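Side-chain contacts in G-protein interacting protein 1 (Dictyostelium discoideum, PDB 5Z1N), which probably binds heterotrimeric G proteins and holds them in the cytosol during chemotaxis, its C-terminal lipid-binding domain enclosing phospholipid tails among helices: residues E31-E36 against F129-S134; I41-I46 against P119-L124. All coordinates share one frame; numbering follows the deposited sequence.

Contact 1: E31-E36 against F129-S134. With PEF (di-palmitoyl-3-sn-phosphatidylethanolamine), chain B.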
loop_
_atom_site.group_PDB
_atom_site.type_symbol
_atom_site.label_atom_id
_atom_site.label_comp_id
_atom_site.label_asym_id
_atom_site.label_seq_id
_atom_site.Cartn_x
_atom_site.Cartn_y
_atom_site.Cartn_z
ATOM N N GLU A 31 -12.065 -13.389 1.630
ATOM C CA GLU A 31 -12.860 -12.271 1.133
ATOM C C GLU A 31 -13.159 -11.248 2.221
ATOM O O GLU A 31 -13.262 -10.051 1.929
ATOM C CB GLU A 31 -14.167 -12.779 0.540
ATOM C CG GLU A 31 -14.010 -13.488 -0.781
ATOM C CD GLU A 31 -15.321 -13.577 -1.521
ATOM O OE1 GLU A 31 -16.097 -14.516 -1.242
ATOM O OE2 GLU A 31 -15.581 -12.693 -2.366
ATOM N N GLU A 32 -13.330 -11.691 3.467
ATOM C CA GLU A 32 -13.617 -10.752 4.545
ATOM C C GLU A 32 -12.445 -9.807 4.767
ATOM O O GLU A 32 -12.623 -8.586 4.865
ATOM C CB GLU A 32 -13.951 -11.509 5.831
ATOM C CG GLU A 32 -15.391 -11.983 5.907
ATOM C CD GLU A 32 -16.365 -10.839 6.084
ATOM O OE1 GLU A 32 -16.157 -10.015 7.000
ATOM O OE2 GLU A 32 -17.336 -10.761 5.305
ATOM N N LYS A 33 -11.233 -10.360 4.847
ATOM C CA LYS A 33 -10.045 -9.529 5.000
ATOM C C LYS A 33 -9.844 -8.628 3.787
ATOM O O LYS A 33 -9.415 -7.478 3.924
ATOM C CB LYS A 33 -8.820 -10.418 5.233
ATOM C CG LYS A 33 -7.494 -9.668 5.337
ATOM C CD LYS A 33 -7.469 -8.715 6.530
ATOM C CE LYS A 33 -7.712 -9.441 7.852
ATOM N NZ LYS A 33 -7.562 -8.531 9.030
ATOM N N ALA A 34 -10.160 -9.125 2.589
ATOM C CA ALA A 34 -9.998 -8.302 1.393
ATOM C C ALA A 34 -10.969 -7.128 1.391
ATOM O O ALA A 34 -10.597 -6.005 1.024
ATOM C CB ALA A 34 -10.185 -9.152 0.139
ATOM N N ASN A 35 -12.220 -7.371 1.791
ATOM C CA ASN A 35 -13.200 -6.295 1.865
ATOM C C ASN A 35 -12.816 -5.285 2.938
ATOM O O ASN A 35 -12.898 -4.067 2.718
ATOM C CB ASN A 35 -14.593 -6.872 2.135
ATOM C CG ASN A 35 -15.123 -7.696 0.972
ATOM O OD1 ASN A 35 -14.709 -7.513 -0.172
ATOM N ND2 ASN A 35 -16.045 -8.606 1.261
ATOM N N GLU A 36 -12.373 -5.777 4.098
ATOM C CA GLU A 36 -11.946 -4.880 5.167
ATOM C C GLU A 36 -10.763 -4.026 4.732
ATOM O O GLU A 36 -10.735 -2.817 4.985
ATOM C CB GLU A 36 -11.587 -5.683 6.421
ATOM C CG GLU A 36 -11.130 -4.816 7.594
ATOM C CD GLU A 36 -10.266 -5.568 8.591
ATOM O OE1 GLU A 36 -9.811 -6.687 8.276
ATOM O OE2 GLU A 36 -10.038 -5.034 9.696
ATOM N N PHE A 129 -1.570 -1.057 7.409
ATOM C CA PHE A 129 -0.185 -1.059 6.945
ATOM C C PHE A 129 0.551 -2.318 7.376
ATOM O O PHE A 129 1.429 -2.803 6.653
ATOM C CB PHE A 129 0.555 0.172 7.469
ATOM C CG PHE A 129 0.471 1.371 6.569
ATOM C CD1 PHE A 129 1.406 1.567 5.566
ATOM C CD2 PHE A 129 -0.523 2.318 6.743
ATOM C CE1 PHE A 129 1.338 2.676 4.743
ATOM C CE2 PHE A 129 -0.597 3.428 5.923
ATOM C CZ PHE A 129 0.335 3.608 4.924
ATOM N N ALA A 130 0.222 -2.853 8.551
ATOM C CA ALA A 130 0.900 -4.050 9.029
ATOM C C ALA A 130 0.560 -5.250 8.162
ATOM O O ALA A 130 1.415 -6.107 7.916
ATOM C CB ALA A 130 0.534 -4.322 10.487
ATOM N N PHE A 131 -0.683 -5.332 7.685
ATOM C CA PHE A 131 -1.027 -6.410 6.766
ATOM C C PHE A 131 -0.409 -6.177 5.393
ATOM O O PHE A 131 0.281 -7.050 4.856
ATOM C CB PHE A 131 -2.542 -6.550 6.653
ATOM C CG PHE A 131 -2.974 -7.712 5.809
ATOM C CD1 PHE A 131 -3.180 -7.561 4.449
ATOM C CD2 PHE A 131 -3.162 -8.959 6.378
ATOM C CE1 PHE A 131 -3.573 -8.633 3.672
ATOM C CE2 PHE A 131 -3.556 -10.032 5.607
ATOM C CZ PHE A 131 -3.763 -9.869 4.254
ATOM N N LEU A 132 -0.647 -4.997 4.810
ATOM C CA LEU A 132 -0.201 -4.734 3.443
ATOM C C LEU A 132 1.315 -4.700 3.332
ATOM O O LEU A 132 1.862 -4.990 2.261
ATOM C CB LEU A 132 -0.777 -3.411 2.942
ATOM C CG LEU A 132 -2.286 -3.302 2.768
ATOM C CD1 LEU A 132 -2.652 -1.846 2.568
ATOM C CD2 LEU A 132 -2.756 -4.148 1.598
ATOM N N GLY A 133 2.006 -4.329 4.404
ATOM C CA GLY A 133 3.451 -4.291 4.415
ATOM C C GLY A 133 4.104 -5.484 5.070
ATOM O O GLY A 133 5.312 -5.444 5.329
ATOM N N SER A 134 3.353 -6.544 5.349
ATOM C CA SER A 134 3.904 -7.692 6.051
ATOM C C SER A 134 4.860 -8.468 5.154
ATOM O O SER A 134 4.545 -8.759 3.996
ATOM C CB SER A 134 2.781 -8.608 6.530
ATOM O OG SER A 134 3.298 -9.853 6.958
HETATM C C2 PEF B . -4.876 9.190 -6.599
HETATM C C1 PEF B . -4.434 10.602 -6.235
HETATM N N PEF B . -0.653 14.137 -9.141
HETATM C C3 PEF B . -4.597 8.876 -8.060
HETATM C C4 PEF B . -1.804 13.601 -7.080
HETATM C C5 PEF B . -0.902 14.600 -7.792
HETATM C C10 PEF B . -4.913 7.167 -5.331
HETATM C C11 PEF B . -4.342 6.265 -4.266
HETATM C C12 PEF B . -4.362 4.799 -4.686
HETATM C C13 PEF B . -3.486 4.018 -3.713
HETATM C C14 PEF B . -3.539 2.508 -3.916
HETATM C C15 PEF B . -2.382 1.869 -3.152
HETATM C C16 PEF B . -2.428 0.349 -3.202
HETATM C C17 PEF B . -1.092 -0.264 -2.791
HETATM C C18 PEF B . -0.526 0.382 -1.531
HETATM C C19 PEF B . 0.170 -0.646 -0.644
HETATM C C20 PEF B . 1.175 -1.494 -1.418
HETATM C C21 PEF B . 0.931 -2.977 -1.163
HETATM C C22 PEF B . 1.836 -3.849 -2.024
HETATM C C23 PEF B . 1.336 -5.290 -2.062
HETATM C C24 PEF B . 2.311 -6.182 -2.821
HETATM C C25 PEF B . 1.747 -7.571 -3.018
HETATM C C30 PEF B . -2.725 7.269 -8.243
HETATM C C31 PEF B . -1.253 6.975 -8.404
HETATM C C32 PEF B . -0.652 6.580 -7.060
HETATM C C33 PEF B . -0.572 7.772 -6.114
HETATM C C34 PEF B . -0.633 7.312 -4.662
HETATM C C35 PEF B . -0.348 8.464 -3.704
HETATM C C36 PEF B . -0.963 8.208 -2.332
HETATM C C37 PEF B . -0.327 9.076 -1.251
HETATM C C38 PEF B . -1.083 8.940 0.068
HETATM C C39 PEF B . -0.147 8.573 1.215
HETATM C C40 PEF B . -0.885 8.475 2.547
HETATM C C41 PEF B . -1.976 7.410 2.522
HETATM C C42 PEF B . -1.409 6.010 2.304
HETATM C C43 PEF B . -2.496 4.956 2.481
HETATM C C44 PEF B . -1.962 3.552 2.229
HETATM C C45 PEF B . -2.987 2.511 2.626
HETATM O O4 PEF B . -6.022 6.980 -5.799
HETATM O O5 PEF B . -3.536 6.364 -8.131
HETATM O O2 PEF B . -4.120 8.286 -5.806
HETATM O O3 PEF B . -3.199 8.640 -8.193
HETATM O O1P PEF B . -5.412 13.756 -8.008
HETATM O O2P PEF B . -4.130 13.360 -5.745
HETATM O O3P PEF B . -4.525 11.453 -7.369
HETATM O O4P PEF B . -2.920 13.272 -7.906
HETATM P P PEF B . -4.345 13.045 -7.203
#

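Contact 2: I41-I46 against P119-L124. With PEF (di-palmitoyl-3-sn-phosphatidylethanolamine), chain B.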
loop_
_atom_site.group_PDB
_atom_site.type_symbol
_atom_site.label_atom_id
_atom_site.label_comp_id
_atom_site.label_asym_id
_atom_site.label_seq_id
_atom_site.Cartn_x
_atom_site.Cartn_y
_atom_site.Cartn_z
ATOM N N ILE A 41 -8.179 1.018 3.140
ATOM C CA ILE A 41 -7.340 1.787 2.224
ATOM C C ILE A 41 -8.099 3.006 1.719
ATOM O O ILE A 41 -7.586 4.135 1.735
ATOM C CB ILE A 41 -6.862 0.897 1.063
ATOM C CG1 ILE A 41 -5.872 -0.155 1.558
ATOM C CG2 ILE A 41 -6.220 1.732 -0.031
ATOM C CD1 ILE A 41 -5.463 -1.138 0.489
ATOM N N LEU A 42 -9.346 2.798 1.282
ATOM C CA LEU A 42 -10.158 3.920 0.821
ATOM C C LEU A 42 -10.339 4.967 1.916
ATOM O O LEU A 42 -10.214 6.165 1.659
ATOM C CB LEU A 42 -11.515 3.419 0.333
ATOM C CG LEU A 42 -11.477 2.632 -0.977
ATOM C CD1 LEU A 42 -12.802 1.919 -1.199
ATOM C CD2 LEU A 42 -11.154 3.561 -2.133
ATOM N N LYS A 43 -10.631 4.530 3.140
ATOM C CA LYS A 43 -10.892 5.458 4.238
ATOM C C LYS A 43 -9.666 6.312 4.545
ATOM O O LYS A 43 -9.753 7.546 4.651
ATOM C CB LYS A 43 -11.328 4.656 5.463
ATOM C CG LYS A 43 -11.315 5.383 6.787
ATOM C CD LYS A 43 -11.714 4.408 7.887
ATOM C CE LYS A 43 -12.239 5.115 9.119
ATOM N NZ LYS A 43 -12.902 4.154 10.046
ATOM N N ILE A 44 -8.505 5.666 4.682
ATOM C CA ILE A 44 -7.270 6.390 4.973
ATOM C C ILE A 44 -6.959 7.376 3.853
ATOM O O ILE A 44 -6.675 8.556 4.100
ATOM C CB ILE A 44 -6.112 5.401 5.186
ATOM C CG1 ILE A 44 -6.412 4.469 6.360
ATOM C CG2 ILE A 44 -4.800 6.154 5.403
ATOM C CD1 ILE A 44 -5.515 3.253 6.392
ATOM N N LEU A 45 -7.001 6.899 2.604
ATOM C CA LEU A 45 -6.707 7.765 1.465
ATOM C C LEU A 45 -7.639 8.969 1.431
ATOM O O LEU A 45 -7.189 10.115 1.308
ATOM C CB LEU A 45 -6.831 6.978 0.163
ATOM C CG LEU A 45 -5.716 6.007 -0.205
ATOM C CD1 LEU A 45 -6.208 5.095 -1.317
ATOM C CD2 LEU A 45 -4.461 6.766 -0.621
ATOM N N ILE A 46 -8.947 8.719 1.521
ATOM C CA ILE A 46 -9.931 9.795 1.468
ATOM C C ILE A 46 -9.652 10.830 2.548
ATOM O O ILE A 46 -9.729 12.038 2.299
ATOM C CB ILE A 46 -11.358 9.224 1.589
ATOM C CG1 ILE A 46 -11.740 8.448 0.324
ATOM C CG2 ILE A 46 -12.366 10.333 1.868
ATOM C CD1 ILE A 46 -11.174 9.027 -0.942
ATOM N N PRO A 119 -8.506 7.319 18.186
ATOM C CA PRO A 119 -7.514 6.252 18.415
ATOM C C PRO A 119 -7.846 4.947 17.709
ATOM O O PRO A 119 -6.937 4.272 17.211
ATOM C CB PRO A 119 -7.526 6.095 19.942
ATOM C CG PRO A 119 -7.950 7.428 20.451
ATOM C CD PRO A 119 -8.951 7.937 19.449
ATOM N N HIS A 120 -9.129 4.580 17.634
ATOM C CA HIS A 120 -9.505 3.352 16.941
ATOM C C HIS A 120 -9.103 3.399 15.469
ATOM O O HIS A 120 -8.678 2.385 14.902
ATOM C CB HIS A 120 -11.008 3.108 17.078
ATOM C CG HIS A 120 -11.475 1.855 16.405
ATOM N ND1 HIS A 120 -11.824 1.813 15.071
ATOM C CD2 HIS A 120 -11.640 0.597 16.876
ATOM C CE1 HIS A 120 -12.189 0.584 14.753
ATOM N NE2 HIS A 120 -12.089 -0.173 15.830
ATOM N N ASN A 121 -9.220 4.565 14.835
ATOM C CA ASN A 121 -8.842 4.681 13.431
ATOM C C ASN A 121 -7.336 4.801 13.238
ATOM O O ASN A 121 -6.825 4.442 12.166
ATOM C CB ASN A 121 -9.565 5.870 12.797
ATOM C CG ASN A 121 -11.009 5.549 12.453
ATOM O OD1 ASN A 121 -11.332 4.412 12.118
ATOM N ND2 ASN A 121 -11.883 6.545 12.545
ATOM N N ILE A 122 -6.610 5.293 14.244
ATOM C CA ILE A 122 -5.154 5.185 14.220
ATOM C C ILE A 122 -4.742 3.717 14.260
ATOM O O ILE A 122 -3.867 3.273 13.498
ATOM C CB ILE A 122 -4.541 5.988 15.382
ATOM C CG1 ILE A 122 -4.870 7.477 15.240
ATOM C CG2 ILE A 122 -3.036 5.761 15.468
ATOM C CD1 ILE A 122 -4.170 8.159 14.069
ATOM N N GLN A 123 -5.376 2.935 15.142
ATOM C CA GLN A 123 -5.145 1.495 15.149
ATOM C C GLN A 123 -5.513 0.882 13.806
ATOM O O GLN A 123 -4.869 -0.069 13.352
ATOM C CB GLN A 123 -5.940 0.827 16.271
ATOM C CG GLN A 123 -5.742 -0.688 16.345
ATOM C CD GLN A 123 -6.665 -1.367 17.350
ATOM O OE1 GLN A 123 -7.890 -1.263 17.263
ATOM N NE2 GLN A 123 -6.074 -2.074 18.307
ATOM N N LEU A 124 -6.554 1.410 13.161
ATOM C CA LEU A 124 -6.897 0.950 11.819
ATOM C C LEU A 124 -5.745 1.191 10.848
ATOM O O LEU A 124 -5.414 0.315 10.038
ATOM C CB LEU A 124 -8.172 1.645 11.339
ATOM C CG LEU A 124 -8.766 1.276 9.977
ATOM C CD1 LEU A 124 -10.284 1.340 10.043
ATOM C CD2 LEU A 124 -8.244 2.189 8.869
HETATM C C2 PEF B . -4.876 9.190 -6.599
HETATM C C1 PEF B . -4.434 10.602 -6.235
HETATM N N PEF B . -0.653 14.137 -9.141
HETATM C C3 PEF B . -4.597 8.876 -8.060
HETATM C C4 PEF B . -1.804 13.601 -7.080
HETATM C C5 PEF B . -0.902 14.600 -7.792
HETATM C C10 PEF B . -4.913 7.167 -5.331
HETATM C C11 PEF B . -4.342 6.265 -4.266
HETATM C C12 PEF B . -4.362 4.799 -4.686
HETATM C C13 PEF B . -3.486 4.018 -3.713
HETATM C C14 PEF B . -3.539 2.508 -3.916
HETATM C C15 PEF B . -2.382 1.869 -3.152
HETATM C C16 PEF B . -2.428 0.349 -3.202
HETATM C C17 PEF B . -1.092 -0.264 -2.791
HETATM C C18 PEF B . -0.526 0.382 -1.531
HETATM C C19 PEF B . 0.170 -0.646 -0.644
HETATM C C20 PEF B . 1.175 -1.494 -1.418
HETATM C C21 PEF B . 0.931 -2.977 -1.163
HETATM C C22 PEF B . 1.836 -3.849 -2.024
HETATM C C23 PEF B . 1.336 -5.290 -2.062
HETATM C C24 PEF B . 2.311 -6.182 -2.821
HETATM C C25 PEF B . 1.747 -7.571 -3.018
HETATM C C30 PEF B . -2.725 7.269 -8.243
HETATM C C31 PEF B . -1.253 6.975 -8.404
HETATM C C32 PEF B . -0.652 6.580 -7.060
HETATM C C33 PEF B . -0.572 7.772 -6.114
HETATM C C34 PEF B . -0.633 7.312 -4.662
HETATM C C35 PEF B . -0.348 8.464 -3.704
HETATM C C36 PEF B . -0.963 8.208 -2.332
HETATM C C37 PEF B . -0.327 9.076 -1.251
HETATM C C38 PEF B . -1.083 8.940 0.068
HETATM C C39 PEF B . -0.147 8.573 1.215
HETATM C C40 PEF B . -0.885 8.475 2.547
HETATM C C41 PEF B . -1.976 7.410 2.522
HETATM C C42 PEF B . -1.409 6.010 2.304
HETATM C C43 PEF B . -2.496 4.956 2.481
HETATM C C44 PEF B . -1.962 3.552 2.229
HETATM C C45 PEF B . -2.987 2.511 2.626
HETATM O O4 PEF B . -6.022 6.980 -5.799
HETATM O O5 PEF B . -3.536 6.364 -8.131
HETATM O O2 PEF B . -4.120 8.286 -5.806
HETATM O O3 PEF B . -3.199 8.640 -8.193
HETATM O O1P PEF B . -5.412 13.756 -8.008
HETATM O O2P PEF B . -4.130 13.360 -5.745
HETATM O O3P PEF B . -4.525 11.453 -7.369
HETATM O O4P PEF B . -2.920 13.272 -7.906
HETATM P P PEF B . -4.345 13.045 -7.203
#

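Contact 1: E31-E36 against F129-S134
The Phe-131 ring carries the aliphatic part of Lys-33 over one of its faces. Lys-33 CG lies 4.2 Å from the centroid of the Phe-131 ring, 26° off the ring normal, which makes a CH-pi contact. The nearest ring atom is CZ, at the far end of the ring: Lys-33 CG to Phe-131 CZ is 3.9 Å. Lys-33 CD sits over the same ring, offset toward its rim. The ring also meets that of Phe-137, the two planes at about 30°, and touches Ile-25 of helix 12-28.

The two side chains come from facing helices and slide past each other in opposite directions. Lys-33 sends CG anti to its own N (chi1 177°), toward helix 119-132, and then bends at chi2 and chi3. The bends turn the end of the lysine along its own helix, where Lys-33 NZ forms a salt bridge with Glu-36 OE1 at 3.0 Å. The carboxylate oxygen accepts through its syn lone pair. This intrahelical i to i+3 pair holds the lysine end while its methylenes lie on the ring.

The Phe-129 ring, two residues earlier, meets the lipid instead. Its CZ is 3.5 Å from C44 of the phosphatidylethanolamine, near the end of an acyl chain, at an oblique approach. Phe-129 also packs on Ala-105, Glu-106 and Thr-109 of helix 92-113. The contact is a small surface bridge between helix 31-53 and the C-terminal end of helix 119-132, in an all-helical TNFAIP8-like domain with phospholipid tails inside.

Contact 2: I41-I46 against P119-L124
Segments 41-46 and 119-124, parts of helices 31-53 and 119-132, cross at -114° with their axes 11.3 Å apart, and Ile-44 and Leu-124 are the residues whose CA atoms come nearest. The polar link is Lys-43 to Asn-121. Lys-43 NZ donates to Asn-121 OD1 at 2.6 Å, a short hydrogen bond. The ammonium stands above the carbonyl plane, 39° out of it, with a C=O...N angle of 118°. The lysine reaches this far because its chain is extended beyond CG and CG is anti to the backbone N. It meets the asparagine side chain at about a right angle.

Leu-124 lies beside this bond and uses both methyls. CD1 takes the lysine side, with Leu-124 CD1 4.0 Å from Lys-43 CD. CD2 takes the isoleucine side, with Leu-124 CD2 3.8 Å from Ile-44 CD1. Ile-44, which is buried, also packs on Thr-109 and Leu-113 of helix 92-113.

The inner side of helix 31-53 faces the lipid. Ile-44 CG2 is 3.9 Å from C43 of one acyl chain, and Leu-45 CD1 is 3.7 Å from C11 of the other. A lysine-asparagine hydrogen bond and, on the lipid side, apolar packing join two steeply crossed helices in the wall of the phospholipid pocket of this TNFAIP8-like domain.

How the contacts relate
Contacts 1 and 2 join the same two helices, 31-53 and 119-132, at different places along them. Their centres are 12 Å apart, and contact 2 is nested in the chain loop that contact 1 closes. They touch directly: Leu-132 CD1 packs on Ile-41 CD1 at 3.6 Å. The phosphatidylethanolamine is a second tie. The last carbons of the acyl chain that ends at C45 touch both Ile-44 of contact 2 and Phe-129 of contact 1. The other acyl chain starts against Leu-45 of contact 2. The lysine of contact 1 finds its polar partner on its own helix, that of contact 2 across the interface.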